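Local atomic coordinates of hydrophilic protein, virA protein (Chromobacterium violaceum, PDB entry 3BO6), a protein that probably removes phosphate from phosphothreonine of host target proteins by beta-elimination, as a phosphothreonine lyase effector of the SpvC family. Residues A[152-156]-A[214-220]; A[79-85]-A[189-195]; A[111-117]-A[133-139]. All blocks are in the same frame, centred on the assembly; numbering follows the deposited sequence. Where two conformers were deposited one is given.

Contact 1 (A[152-156]-A[214-220]); sequences LHNTR and FYRLMAE
Arg156 lays its guanidinium over the carbonyl oxygen of Met218. Its CG is anti to the backbone N (chi1 -179°) and the chain stays extended to NE, so the group spans the gap between the helices. Met218 O lies under one face of the guanidinium and is not hydrogen-bonded to it. The bonds run from the edge. Arg156 NH1 donates to Glu220 O at 2.8 Å, in the carbonyl plane, and to Leu217 O at 3.0 Å, from above that carbonyl's plane. NH2 adds a longer bond to Glu220 O. That oxygen belongs to the C-terminal carboxylate, whose negative charge probably strengthens the grip. Deeper in, Met218 bends at chi2 and chi3, which brings its SD to 3.9 Å from Arg156 CB and its CE to 3.5 Å from Leu152 O. Leu152 splits its branches: CD1 meets Leu217 CD1, and CD2 meets both Phe214 CD1 and Met218 CE. Thr155 CG2 touches Met218 SD at 3.9 Å. Phe84 of strand 82-86 packs on Thr155 and Met218. The segment axes cross at -61°, 9.6 Å apart. Two helices here pack against the sheet of an alpha/beta fold, with Arg156 bound to Leu217 O and the C-terminal carboxylate.

Contact 2 (A[79-85]-A[189-195]); sequences FAGDKFH and VSYRNEL. With SO4 (sulfate ion), chain C.
Lys83 reaches two anions with one amine. Its CG sits between the backbone N and the carbonyl carbon (chi1 71°), and a bend at chi3 brings NZ to the Glu194 carboxylate. Lys83 NZ makes a salt bridge to Glu194 OE1 at 2.7 Å and a hydrogen bond to O2 of a sulfate, probably from the crystallisation liquor, at 2.8 Å. Glu194 is also held by its backbone N, bonded to Gly81 O, and its carboxylate meets the edge of the Phe79 ring. On the same face of the sheet as Lys83, His85 NE2 donates to sulfate O4 at 2.7 Å, while Asp180 binds ND1 and so fixes the ring. Arg192 adds two bonds, NE to sulfate O1 and NH2 to O2, each at 2.9 Å. Arg127 and Arg199 also bind the ion. On the other face, Asp82 OD1 accepts from Tyr191 OH at 2.6 Å and from Asn193 ND2 at 2.9 Å, from opposite faces of the carboxylate plane. Along the backbone, Lys83 with Arg192 and His85 with Ser190 form antiparallel hydrogen-bonded pairs. This basic cluster is consistent with the phosphate-binding pocket of a phosphothreonine lyase, lying across inner strand 82-86 and edge strand 189-193 of the antiparallel sheet.

Contact 3 (A[111-117]-A[133-139]); sequences IDKWKVT and QFTLYVK
Tyr137 and Lys113 meet ring to chain across two antiparallel strands. The backbone bonds set the frame. Lys115 and Thr135 form a hydrogen-bonded pair, with Thr135 N donating to Lys115 O at 2.9 Å and Lys115 N to Thr135 O. Tyr137 N bonds Lys113 O, and Thr117 N bonds Gln133 O. Trp114 with Leu136 and Val116 with Phe134 are the non-hydrogen-bonded pairs. Just before strand 113-117 a water accepts from Asp112 N and donates to Tyr137 O, linking the two segments.

The charged contacts lie on one face and at one end. Lys113 bends at chi3 (90°), which lifts its amine over the Tyr137 ring. Lys113 NZ stands 4.3 Å from the centroid of the Tyr137 ring, 3° off the normal, a cation-pi contact. CE of Lys113 packs on the same face. Lys115 comes instead at the edge of that ring, with CE 3.2 Å from Tyr137 OH, and makes a cation-pi contact with Phe65. Asp112 OD2 forms a salt bridge with Lys139 NZ at 3.0 Å. Arg70 holds the other carboxylate oxygen, OD1.

Apolar contacts lie on the opposite face. In one of two conformers, Val116 CG2 sits over the Phe134 ring, 3.8 Å from its centroid, in a CH-pi contact. At the loop end, Ile111 CD1 meets Val138 CG2 at 4.0 Å. Helix 93-104 packs on the apolar face through Phe97 and Leu104, and Leu104 O accepts from Trp114 NE1. A classic beta bulge sets Gln133 and Phe134 against the single residue Ile86 of strand 82-86. The whole is an antiparallel strand pair inside the central sheet of an alpha/beta fold, with its apolar face against a helix.

Following the chain, residues 79-85 come first and open contact 2. Contact 3 then closes a short loop, joining 111-117 to 133-139. Next comes 152-156 on helix 149-168. Contact 2 closes when 189-195 pairs with 79-85, so its long loop encloses contact 3. Contact 1 closes last, at the C terminus, and crosses contact 2, because 152-156 falls inside that loop and 214-220 falls after it. Contacts 2 and 3 share the sheet: strand 82-86 lies between 134-137 and 189-193. Contact 1 packs its helices against that sheet, where Phe214 touches Asp82, Phe84, Tyr191 and Val138.

Contact 1 (A[152-156]-A[214-220])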
loop_
_atom_site.group_PDB
_atom_site.type_symbol
_atom_site.label_atom_id
_atom_site.label_comp_id
_atom_site.label_asym_id
_atom_site.label_seq_id
_atom_site.Cartn_x
_atom_site.Cartn_y
_atom_site.Cartn_z
ATOM N N LEU A 152 2.072 -8.172 -10.366
ATOM C CA LEU A 152 0.718 -7.644 -10.272
ATOM C C LEU A 152 -0.196 -8.611 -9.499
ATOM O O LEU A 152 -0.926 -8.188 -8.595
ATOM C CB LEU A 152 0.158 -7.363 -11.673
ATOM C CG LEU A 152 0.858 -6.196 -12.381
ATOM C CD1 LEU A 152 0.619 -6.263 -13.884
ATOM C CD2 LEU A 152 0.414 -4.849 -11.794
ATOM N N HIS A 153 -0.149 -9.899 -9.848
ATOM C CA HIS A 153 -0.973 -10.894 -9.163
ATOM C C HIS A 153 -0.638 -10.946 -7.663
ATOM O O HIS A 153 -1.530 -10.968 -6.815
ATOM C CB HIS A 153 -0.767 -12.273 -9.813
ATOM C CG HIS A 153 -1.474 -13.384 -9.109
ATOM N ND1 HIS A 153 -2.853 -13.507 -9.084
ATOM C CD2 HIS A 153 -0.994 -14.441 -8.415
ATOM C CE1 HIS A 153 -3.179 -14.588 -8.401
ATOM N NE2 HIS A 153 -2.071 -15.171 -7.976
ATOM N N ASN A 154 0.649 -10.947 -7.340
ATOM C CA ASN A 154 1.053 -11.041 -5.938
ATOM C C ASN A 154 0.586 -9.812 -5.171
ATOM O O ASN A 154 0.222 -9.905 -4.004
ATOM C CB ASN A 154 2.563 -11.231 -5.819
ATOM C CG ASN A 154 3.009 -12.638 -6.193
ATOM O OD1 ASN A 154 2.254 -13.601 -6.039
ATOM N ND2 ASN A 154 4.243 -12.762 -6.669
ATOM N N THR A 155 0.584 -8.659 -5.835
ATOM C CA THR A 155 0.189 -7.416 -5.188
ATOM C C THR A 155 -1.301 -7.432 -4.927
ATOM O O THR A 155 -1.748 -7.086 -3.824
ATOM C CB THR A 155 0.598 -6.214 -6.035
ATOM O OG1 THR A 155 2.019 -6.238 -6.193
ATOM C CG2 THR A 155 0.207 -4.909 -5.348
ATOM N N ARG A 156 -2.076 -7.840 -5.929
ATOM C CA ARG A 156 -3.511 -7.951 -5.752
ATOM C C ARG A 156 -3.847 -8.957 -4.635
ATOM O O ARG A 156 -4.709 -8.694 -3.778
ATOM C CB ARG A 156 -4.171 -8.350 -7.071
ATOM C CG ARG A 156 -5.685 -8.471 -6.979
ATOM C CD ARG A 156 -6.322 -8.634 -8.353
ATOM N NE ARG A 156 -7.754 -8.892 -8.245
ATOM C CZ ARG A 156 -8.663 -8.501 -9.143
ATOM N NH1 ARG A 156 -8.296 -7.813 -10.220
ATOM N NH2 ARG A 156 -9.948 -8.793 -8.960
ATOM N N PHE A 214 -3.243 0.330 -13.662
ATOM C CA PHE A 214 -2.838 -0.407 -12.474
ATOM C C PHE A 214 -4.026 -0.691 -11.564
ATOM O O PHE A 214 -4.173 -1.814 -11.054
ATOM C CB PHE A 214 -1.723 0.334 -11.703
ATOM C CG PHE A 214 -1.332 -0.354 -10.402
ATOM C CD1 PHE A 214 -0.360 -1.340 -10.396
ATOM C CD2 PHE A 214 -1.970 -0.042 -9.211
ATOM C CE1 PHE A 214 -0.011 -1.985 -9.215
ATOM C CE2 PHE A 214 -1.625 -0.683 -8.036
ATOM C CZ PHE A 214 -0.649 -1.659 -8.047
ATOM N N TYR A 215 -4.868 0.309 -11.350
ATOM C CA TYR A 215 -6.044 0.135 -10.507
ATOM C C TYR A 215 -6.981 -0.919 -11.088
ATOM O O TYR A 215 -7.488 -1.779 -10.370
ATOM C CB TYR A 215 -6.799 1.456 -10.351
ATOM C CG TYR A 215 -8.075 1.303 -9.549
ATOM C CD1 TYR A 215 -8.025 1.126 -8.178
ATOM C CD2 TYR A 215 -9.327 1.324 -10.162
ATOM C CE1 TYR A 215 -9.180 0.988 -7.427
ATOM C CE2 TYR A 215 -10.492 1.173 -9.409
ATOM C CZ TYR A 215 -10.404 1.024 -8.036
ATOM O OH TYR A 215 -11.537 0.873 -7.270
ATOM N N ARG A 216 -7.208 -0.866 -12.393
ATOM C CA ARG A 216 -8.087 -1.838 -13.032
ATOM C C ARG A 216 -7.546 -3.260 -12.867
ATOM O O ARG A 216 -8.304 -4.207 -12.636
ATOM C CB ARG A 216 -8.275 -1.486 -14.507
ATOM C CG ARG A 216 -8.952 -0.125 -14.703
ATOM C CD ARG A 216 -9.207 0.184 -16.176
ATOM N NE ARG A 216 -10.188 -0.740 -16.739
ATOM C CZ ARG A 216 -10.504 -0.782 -18.028
ATOM N NH1 ARG A 216 -9.881 0.030 -18.875
ATOM N NH2 ARG A 216 -11.405 -1.662 -18.462
ATOM N N LEU A 217 -6.225 -3.403 -12.940
ATOM C CA LEU A 217 -5.595 -4.713 -12.729
ATOM C C LEU A 217 -5.758 -5.199 -11.283
ATOM O O LEU A 217 -5.806 -6.399 -11.031
ATOM C CB LEU A 217 -4.126 -4.635 -13.131
ATOM C CG LEU A 217 -3.917 -4.450 -14.651
ATOM C CD1 LEU A 217 -2.486 -4.002 -14.974
ATOM C CD2 LEU A 217 -4.254 -5.726 -15.416
ATOM N N MET A 218 -5.864 -4.266 -10.338
ATOM C CA MET A 218 -6.036 -4.616 -8.927
ATOM C C MET A 218 -7.491 -4.889 -8.580
ATOM O O MET A 218 -7.773 -5.680 -7.664
ATOM C CB MET A 218 -5.551 -3.463 -8.041
ATOM C CG MET A 218 -4.046 -3.234 -8.092
ATOM S SD MET A 218 -3.036 -4.630 -7.561
ATOM C CE MET A 218 -2.393 -5.109 -9.160
ATOM N N ALA A 219 -8.407 -4.221 -9.282
ATOM C CA ALA A 219 -9.802 -4.158 -8.821
ATOM C C ALA A 219 -10.855 -4.777 -9.730
ATOM O O ALA A 219 -11.906 -5.191 -9.247
ATOM C CB ALA A 219 -10.188 -2.707 -8.487
ATOM N N GLU A 220 -10.576 -4.858 -11.027
ATOM C CA GLU A 220 -11.554 -5.320 -12.020
ATOM C C GLU A 220 -11.509 -6.825 -12.263
ATOM O O GLU A 220 -10.573 -7.539 -11.881
ATOM C CB GLU A 220 -11.301 -4.595 -13.351
ATOM C CG GLU A 220 -12.488 -4.471 -14.287
ATOM C CD GLU A 220 -12.333 -3.293 -15.247
ATOM O OE1 GLU A 220 -12.767 -3.401 -16.415
ATOM O OE2 GLU A 220 -11.779 -2.258 -14.826
ATOM O OXT GLU A 220 -12.421 -7.375 -12.895
#

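Contact 2 (A[79-85]-A[189-195])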
loop_
_atom_site.group_PDB
_atom_site.type_symbol
_atom_site.label_atom_id
_atom_site.label_comp_id
_atom_site.label_asym_id
_atom_site.label_seq_id
_atom_site.Cartn_x
_atom_site.Cartn_y
_atom_site.Cartn_z
ATOM N N PHE A 79 9.723 3.812 -8.691
ATOM C CA PHE A 79 8.367 4.168 -8.283
ATOM C C PHE A 79 7.646 4.898 -9.403
ATOM O O PHE A 79 8.199 5.828 -10.009
ATOM C CB PHE A 79 8.433 5.051 -7.043
ATOM C CG PHE A 79 7.094 5.438 -6.482
ATOM C CD1 PHE A 79 6.176 4.475 -6.073
ATOM C CD2 PHE A 79 6.779 6.776 -6.314
ATOM C CE1 PHE A 79 4.966 4.850 -5.514
ATOM C CE2 PHE A 79 5.567 7.162 -5.776
ATOM C CZ PHE A 79 4.652 6.201 -5.371
ATOM N N ALA A 80 6.416 4.466 -9.674
ATOM C CA ALA A 80 5.627 4.997 -10.773
ATOM C C ALA A 80 4.323 5.610 -10.272
ATOM O O ALA A 80 3.370 5.801 -11.037
ATOM C CB ALA A 80 5.366 3.898 -11.807
ATOM N N GLY A 81 4.287 5.936 -8.978
ATOM C CA GLY A 81 3.164 6.659 -8.405
ATOM C C GLY A 81 2.069 5.832 -7.760
ATOM O O GLY A 81 1.212 6.389 -7.091
ATOM N N ASP A 82 2.080 4.513 -7.954
ATOM C CA ASP A 82 0.985 3.699 -7.430
ATOM C C ASP A 82 1.102 3.494 -5.928
ATOM O O ASP A 82 2.151 3.067 -5.419
ATOM C CB ASP A 82 0.919 2.372 -8.186
ATOM C CG ASP A 82 0.684 2.578 -9.658
ATOM O OD1 ASP A 82 -0.279 3.283 -9.998
ATOM O OD2 ASP A 82 1.462 2.051 -10.487
ATOM N N LYS A 83 0.045 3.827 -5.197
ATOM C CA LYS A 83 0.076 3.654 -3.751
ATOM C C LYS A 83 -1.287 3.251 -3.224
ATOM O O LYS A 83 -2.344 3.573 -3.796
ATOM C CB LYS A 83 0.593 4.922 -3.061
ATOM C CG LYS A 83 -0.369 6.095 -3.096
ATOM C CD LYS A 83 0.366 7.453 -2.917
ATOM C CE LYS A 83 1.047 7.567 -1.573
ATOM N NZ LYS A 83 1.814 8.850 -1.481
ATOM N N PHE A 84 -1.259 2.536 -2.106
ATOM C CA PHE A 84 -2.470 2.203 -1.383
ATOM C C PHE A 84 -2.482 2.859 -0.027
ATOM O O PHE A 84 -1.435 3.058 0.589
ATOM C CB PHE A 84 -2.571 0.690 -1.131
ATOM C CG PHE A 84 -2.625 -0.141 -2.371
ATOM C CD1 PHE A 84 -1.548 -0.945 -2.733
ATOM C CD2 PHE A 84 -3.776 -0.182 -3.139
ATOM C CE1 PHE A 84 -1.603 -1.753 -3.871
ATOM C CE2 PHE A 84 -3.850 -0.984 -4.279
ATOM C CZ PHE A 84 -2.748 -1.764 -4.642
ATOM N N HIS A 85 -3.681 3.135 0.465
ATOM C CA HIS A 85 -3.860 3.484 1.862
ATOM C C HIS A 85 -4.699 2.397 2.497
ATOM O O HIS A 85 -5.451 1.687 1.809
ATOM C CB HIS A 85 -4.580 4.823 1.973
ATOM C CG HIS A 85 -3.810 5.965 1.402
ATOM N ND1 HIS A 85 -4.213 6.640 0.273
ATOM C CD2 HIS A 85 -2.663 6.561 1.812
ATOM C CE1 HIS A 85 -3.344 7.603 0.006
ATOM N NE2 HIS A 85 -2.401 7.580 0.931
ATOM N N VAL A 189 -8.914 -0.887 2.201
ATOM C CA VAL A 189 -7.897 -0.418 1.275
ATOM C C VAL A 189 -8.470 0.539 0.232
ATOM O O VAL A 189 -9.613 0.379 -0.234
ATOM C CB VAL A 189 -7.216 -1.615 0.579
ATOM C CG1 VAL A 189 -6.236 -1.143 -0.486
ATOM C CG2 VAL A 189 -6.508 -2.504 1.615
ATOM N N SER A 190 -7.673 1.545 -0.119
ATOM C CA SER A 190 -8.001 2.431 -1.241
ATOM C C SER A 190 -6.745 2.799 -2.006
ATOM O O SER A 190 -5.628 2.525 -1.544
ATOM C CB SER A 190 -8.782 3.671 -0.784
ATOM O OG SER A 190 -8.026 4.430 0.149
ATOM N N TYR A 191 -6.920 3.403 -3.175
ATOM C CA TYR A 191 -5.821 3.634 -4.113
ATOM C C TYR A 191 -5.782 5.041 -4.690
ATOM O O TYR A 191 -6.823 5.656 -4.926
ATOM C CB TYR A 191 -6.011 2.676 -5.289
ATOM C CG TYR A 191 -5.145 2.984 -6.508
ATOM C CD1 TYR A 191 -3.819 2.558 -6.564
ATOM C CD2 TYR A 191 -5.659 3.706 -7.589
ATOM C CE1 TYR A 191 -3.033 2.818 -7.689
ATOM C CE2 TYR A 191 -4.870 3.982 -8.703
ATOM C CZ TYR A 191 -3.574 3.530 -8.745
ATOM O OH TYR A 191 -2.797 3.795 -9.867
ATOM N N ARG A 192 -4.579 5.535 -4.944
ATOM C CA ARG A 192 -4.419 6.629 -5.904
ATOM C C ARG A 192 -3.070 6.538 -6.585
ATOM O O ARG A 192 -2.175 5.800 -6.143
ATOM C CB ARG A 192 -4.641 8.027 -5.298
ATOM C CG ARG A 192 -3.487 8.552 -4.471
ATOM C CD ARG A 192 -3.796 9.938 -3.856
ATOM N NE ARG A 192 -2.582 10.607 -3.365
ATOM C CZ ARG A 192 -1.825 11.396 -4.116
ATOM N NH1 ARG A 192 -2.166 11.632 -5.388
ATOM N NH2 ARG A 192 -0.734 11.953 -3.596
ATOM N N ASN A 193 -2.935 7.257 -7.696
ATOM C CA ASN A 193 -1.643 7.394 -8.355
ATOM C C ASN A 193 -1.076 8.801 -8.214
ATOM O O ASN A 193 -1.716 9.772 -8.603
ATOM C CB ASN A 193 -1.737 7.015 -9.836
ATOM C CG ASN A 193 -0.392 7.115 -10.521
ATOM O OD1 ASN A 193 0.068 8.223 -10.820
ATOM N ND2 ASN A 193 0.278 5.987 -10.710
ATOM N N GLU A 194 0.136 8.908 -7.677
ATOM C CA GLU A 194 0.744 10.212 -7.368
ATOM C C GLU A 194 0.991 11.090 -8.579
ATOM O O GLU A 194 0.992 12.312 -8.461
ATOM C CB GLU A 194 2.110 10.023 -6.705
ATOM C CG GLU A 194 2.068 9.486 -5.334
ATOM C CD GLU A 194 3.381 9.691 -4.600
ATOM O OE1 GLU A 194 3.523 9.113 -3.516
ATOM O OE2 GLU A 194 4.266 10.406 -5.118
ATOM N N LEU A 195 1.268 10.486 -9.727
ATOM C CA LEU A 195 1.638 11.260 -10.901
ATOM C C LEU A 195 0.416 11.931 -11.521
ATOM O O LEU A 195 0.527 12.991 -12.142
ATOM C CB LEU A 195 2.290 10.351 -11.952
ATOM C CG LEU A 195 3.570 9.607 -11.561
ATOM C CD1 LEU A 195 4.103 8.737 -12.697
ATOM C CD2 LEU A 195 4.638 10.587 -11.096
HETATM S S SO4 C . -0.868 10.622 0.034
HETATM O O1 SO4 C . -2.206 10.373 -0.538
HETATM O O2 SO4 C . 0.055 11.025 -1.016
HETATM O O3 SO4 C . -0.968 11.683 1.020
HETATM O O4 SO4 C . -0.358 9.395 0.652
#

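Contact 3 (A[111-117]-A[133-139])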
loop_
_atom_site.group_PDB
_atom_site.type_symbol
_atom_site.label_atom_id
_atom_site.label_comp_id
_atom_site.label_asym_id
_atom_site.label_seq_id
_atom_site.Cartn_x
_atom_site.Cartn_y
_atom_site.Cartn_z
ATOM N N ILE A 111 5.590 -5.499 -1.122
ATOM C CA ILE A 111 5.707 -4.084 -0.806
ATOM C C ILE A 111 7.046 -3.818 -0.113
ATOM O O ILE A 111 7.264 -4.229 1.031
ATOM C CB ILE A 111 4.533 -3.609 0.080
ATOM C CG1 ILE A 111 3.185 -3.866 -0.629
ATOM C CG2 ILE A 111 4.725 -2.126 0.499
ATOM C CD1 ILE A 111 3.028 -3.138 -1.982
ATOM N N ASP A 112 7.940 -3.118 -0.806
ATOM C CA ASP A 112 9.269 -2.793 -0.276
ATOM C C ASP A 112 9.273 -1.666 0.753
ATOM O O ASP A 112 10.199 -1.571 1.550
ATOM C CB ASP A 112 10.206 -2.370 -1.405
ATOM C CG ASP A 112 10.703 -3.531 -2.245
ATOM O OD1 ASP A 112 10.765 -4.686 -1.765
ATOM O OD2 ASP A 112 11.095 -3.259 -3.401
ATOM N N LYS A 113 8.260 -0.806 0.722
ATOM C CA LYS A 113 8.269 0.430 1.499
ATOM C C LYS A 113 6.863 0.814 1.913
ATOM O O LYS A 113 5.961 0.815 1.075
ATOM C CB LYS A 113 8.891 1.557 0.661
ATOM C CG LYS A 113 9.174 2.835 1.442
ATOM C CD LYS A 113 9.812 3.908 0.562
ATOM C CE LYS A 113 8.752 4.781 -0.091
ATOM N NZ LYS A 113 9.240 6.176 -0.324
ATOM N N TRP A 114 6.687 1.166 3.186
ATOM C CA TRP A 114 5.389 1.594 3.711
ATOM C C TRP A 114 5.600 2.476 4.941
ATOM O O TRP A 114 6.715 2.558 5.451
ATOM C CB TRP A 114 4.486 0.368 4.014
ATOM C CG TRP A 114 5.089 -0.698 4.903
ATOM C CD1 TRP A 114 5.744 -1.822 4.499
ATOM C CD2 TRP A 114 5.067 -0.735 6.342
ATOM N NE1 TRP A 114 6.149 -2.559 5.609
ATOM C CE2 TRP A 114 5.739 -1.908 6.742
ATOM C CE3 TRP A 114 4.548 0.113 7.321
ATOM C CZ2 TRP A 114 5.914 -2.251 8.084
ATOM C CZ3 TRP A 114 4.718 -0.230 8.655
ATOM C CH2 TRP A 114 5.401 -1.393 9.024
ATOM N N LYS A 115 4.553 3.175 5.375
ATOM C CA LYS A 115 4.574 4.005 6.620
ATOM C C LYS A 115 3.198 3.904 7.239
ATOM O O LYS A 115 2.343 3.352 6.615
ATOM C CB LYS A 115 5.002 5.438 6.329
ATOM C CG LYS A 115 4.025 6.256 5.528
ATOM C CD LYS A 115 4.718 7.563 5.149
ATOM C CE LYS A 115 3.758 8.559 4.569
ATOM N NZ LYS A 115 4.540 9.779 4.159
ATOM N N VAL A 116 3.213 4.160 8.554
ATOM C CA VAL A 116 2.039 4.216 9.403
ATOM C C VAL A 116 2.058 5.522 10.193
ATOM O O VAL A 116 3.114 5.980 10.627
ATOM C CB VAL A 116 1.947 2.976 10.348
ATOM C CG1 VAL A 116 3.108 2.938 11.336
ATOM C CG2 VAL A 116 0.621 2.941 11.066
ATOM N N THR A 117 0.896 6.127 10.385
ATOM C CA THR A 117 0.878 7.414 11.034
ATOM C C THR A 117 1.188 7.183 12.506
ATOM O O THR A 117 0.760 6.180 13.105
ATOM C CB THR A 117 -0.584 7.895 10.971
ATOM O OG1 THR A 117 -0.976 8.011 9.599
ATOM C CG2 THR A 117 -0.785 9.250 11.690
ATOM N N GLN A 133 -4.260 5.477 7.636
ATOM C CA GLN A 133 -3.185 5.456 8.625
ATOM C C GLN A 133 -2.008 4.593 8.184
ATOM O O GLN A 133 -0.932 4.646 8.790
ATOM C CB GLN A 133 -3.701 5.008 9.989
ATOM C CG GLN A 133 -4.847 5.868 10.498
ATOM C CD GLN A 133 -6.209 5.246 10.276
ATOM O OE1 GLN A 133 -6.373 4.337 9.456
ATOM N NE2 GLN A 133 -7.212 5.742 10.994
ATOM N N PHE A 134 -2.200 3.781 7.148
ATOM C CA PHE A 134 -1.085 3.068 6.527
ATOM C C PHE A 134 -0.987 3.494 5.077
ATOM O O PHE A 134 -2.011 3.612 4.398
ATOM C CB PHE A 134 -1.290 1.541 6.552
ATOM C CG PHE A 134 -1.428 0.952 7.938
ATOM C CD1 PHE A 134 -0.400 0.208 8.498
ATOM C CD2 PHE A 134 -2.601 1.120 8.653
ATOM C CE1 PHE A 134 -0.539 -0.339 9.783
ATOM C CE2 PHE A 134 -2.736 0.589 9.927
ATOM C CZ PHE A 134 -1.714 -0.142 10.476
ATOM N N THR A 135 0.229 3.728 4.604
ATOM C CA THR A 135 0.482 4.019 3.197
ATOM C C THR A 135 1.464 2.986 2.660
ATOM O O THR A 135 2.522 2.784 3.240
ATOM C CB THR A 135 1.066 5.427 3.053
ATOM O OG1 THR A 135 0.133 6.385 3.579
ATOM C CG2 THR A 135 1.348 5.736 1.583
ATOM N N LEU A 136 1.090 2.312 1.575
ATOM C CA LEU A 136 1.916 1.283 0.946
ATOM C C LEU A 136 2.362 1.772 -0.420
ATOM O O LEU A 136 1.518 2.141 -1.248
ATOM C CB LEU A 136 1.108 -0.009 0.739
ATOM C CG LEU A 136 0.249 -0.544 1.883
ATOM C CD1 LEU A 136 -0.524 -1.775 1.431
ATOM C CD2 LEU A 136 1.123 -0.888 3.068
ATOM N N TYR A 137 3.665 1.755 -0.675
ATOM C CA TYR A 137 4.216 2.205 -1.949
ATOM C C TYR A 137 4.496 1.025 -2.859
ATOM O O TYR A 137 5.290 0.144 -2.516
ATOM C CB TYR A 137 5.495 3.009 -1.711
ATOM C CG TYR A 137 5.264 4.221 -0.845
ATOM C CD1 TYR A 137 4.879 5.431 -1.391
ATOM C CD2 TYR A 137 5.394 4.140 0.524
ATOM C CE1 TYR A 137 4.674 6.553 -0.574
ATOM C CE2 TYR A 137 5.189 5.227 1.334
ATOM C CZ TYR A 137 4.821 6.423 0.798
ATOM O OH TYR A 137 4.637 7.468 1.678
ATOM N N VAL A 138 3.830 0.993 -4.013
ATOM C CA VAL A 138 3.990 -0.091 -4.966
ATOM C C VAL A 138 5.055 0.339 -5.965
ATOM O O VAL A 138 5.090 1.504 -6.377
ATOM C CB VAL A 138 2.676 -0.368 -5.710
ATOM C CG1 VAL A 138 2.840 -1.613 -6.581
ATOM C CG2 VAL A 138 1.536 -0.552 -4.718
ATOM N N LYS A 139 5.937 -0.584 -6.329
ATOM C CA LYS A 139 6.946 -0.320 -7.363
ATOM C C LYS A 139 6.894 -1.439 -8.390
ATOM O O LYS A 139 6.706 -2.589 -8.024
ATOM C CB LYS A 139 8.345 -0.310 -6.745
ATOM C CG LYS A 139 8.579 0.757 -5.684
ATOM C CD LYS A 139 9.686 0.318 -4.726
ATOM C CE LYS A 139 10.987 -0.030 -5.446
ATOM N NZ LYS A 139 12.005 -0.625 -4.510
HETATM O O HOH W 1 7.209 -1.702 -3.126
#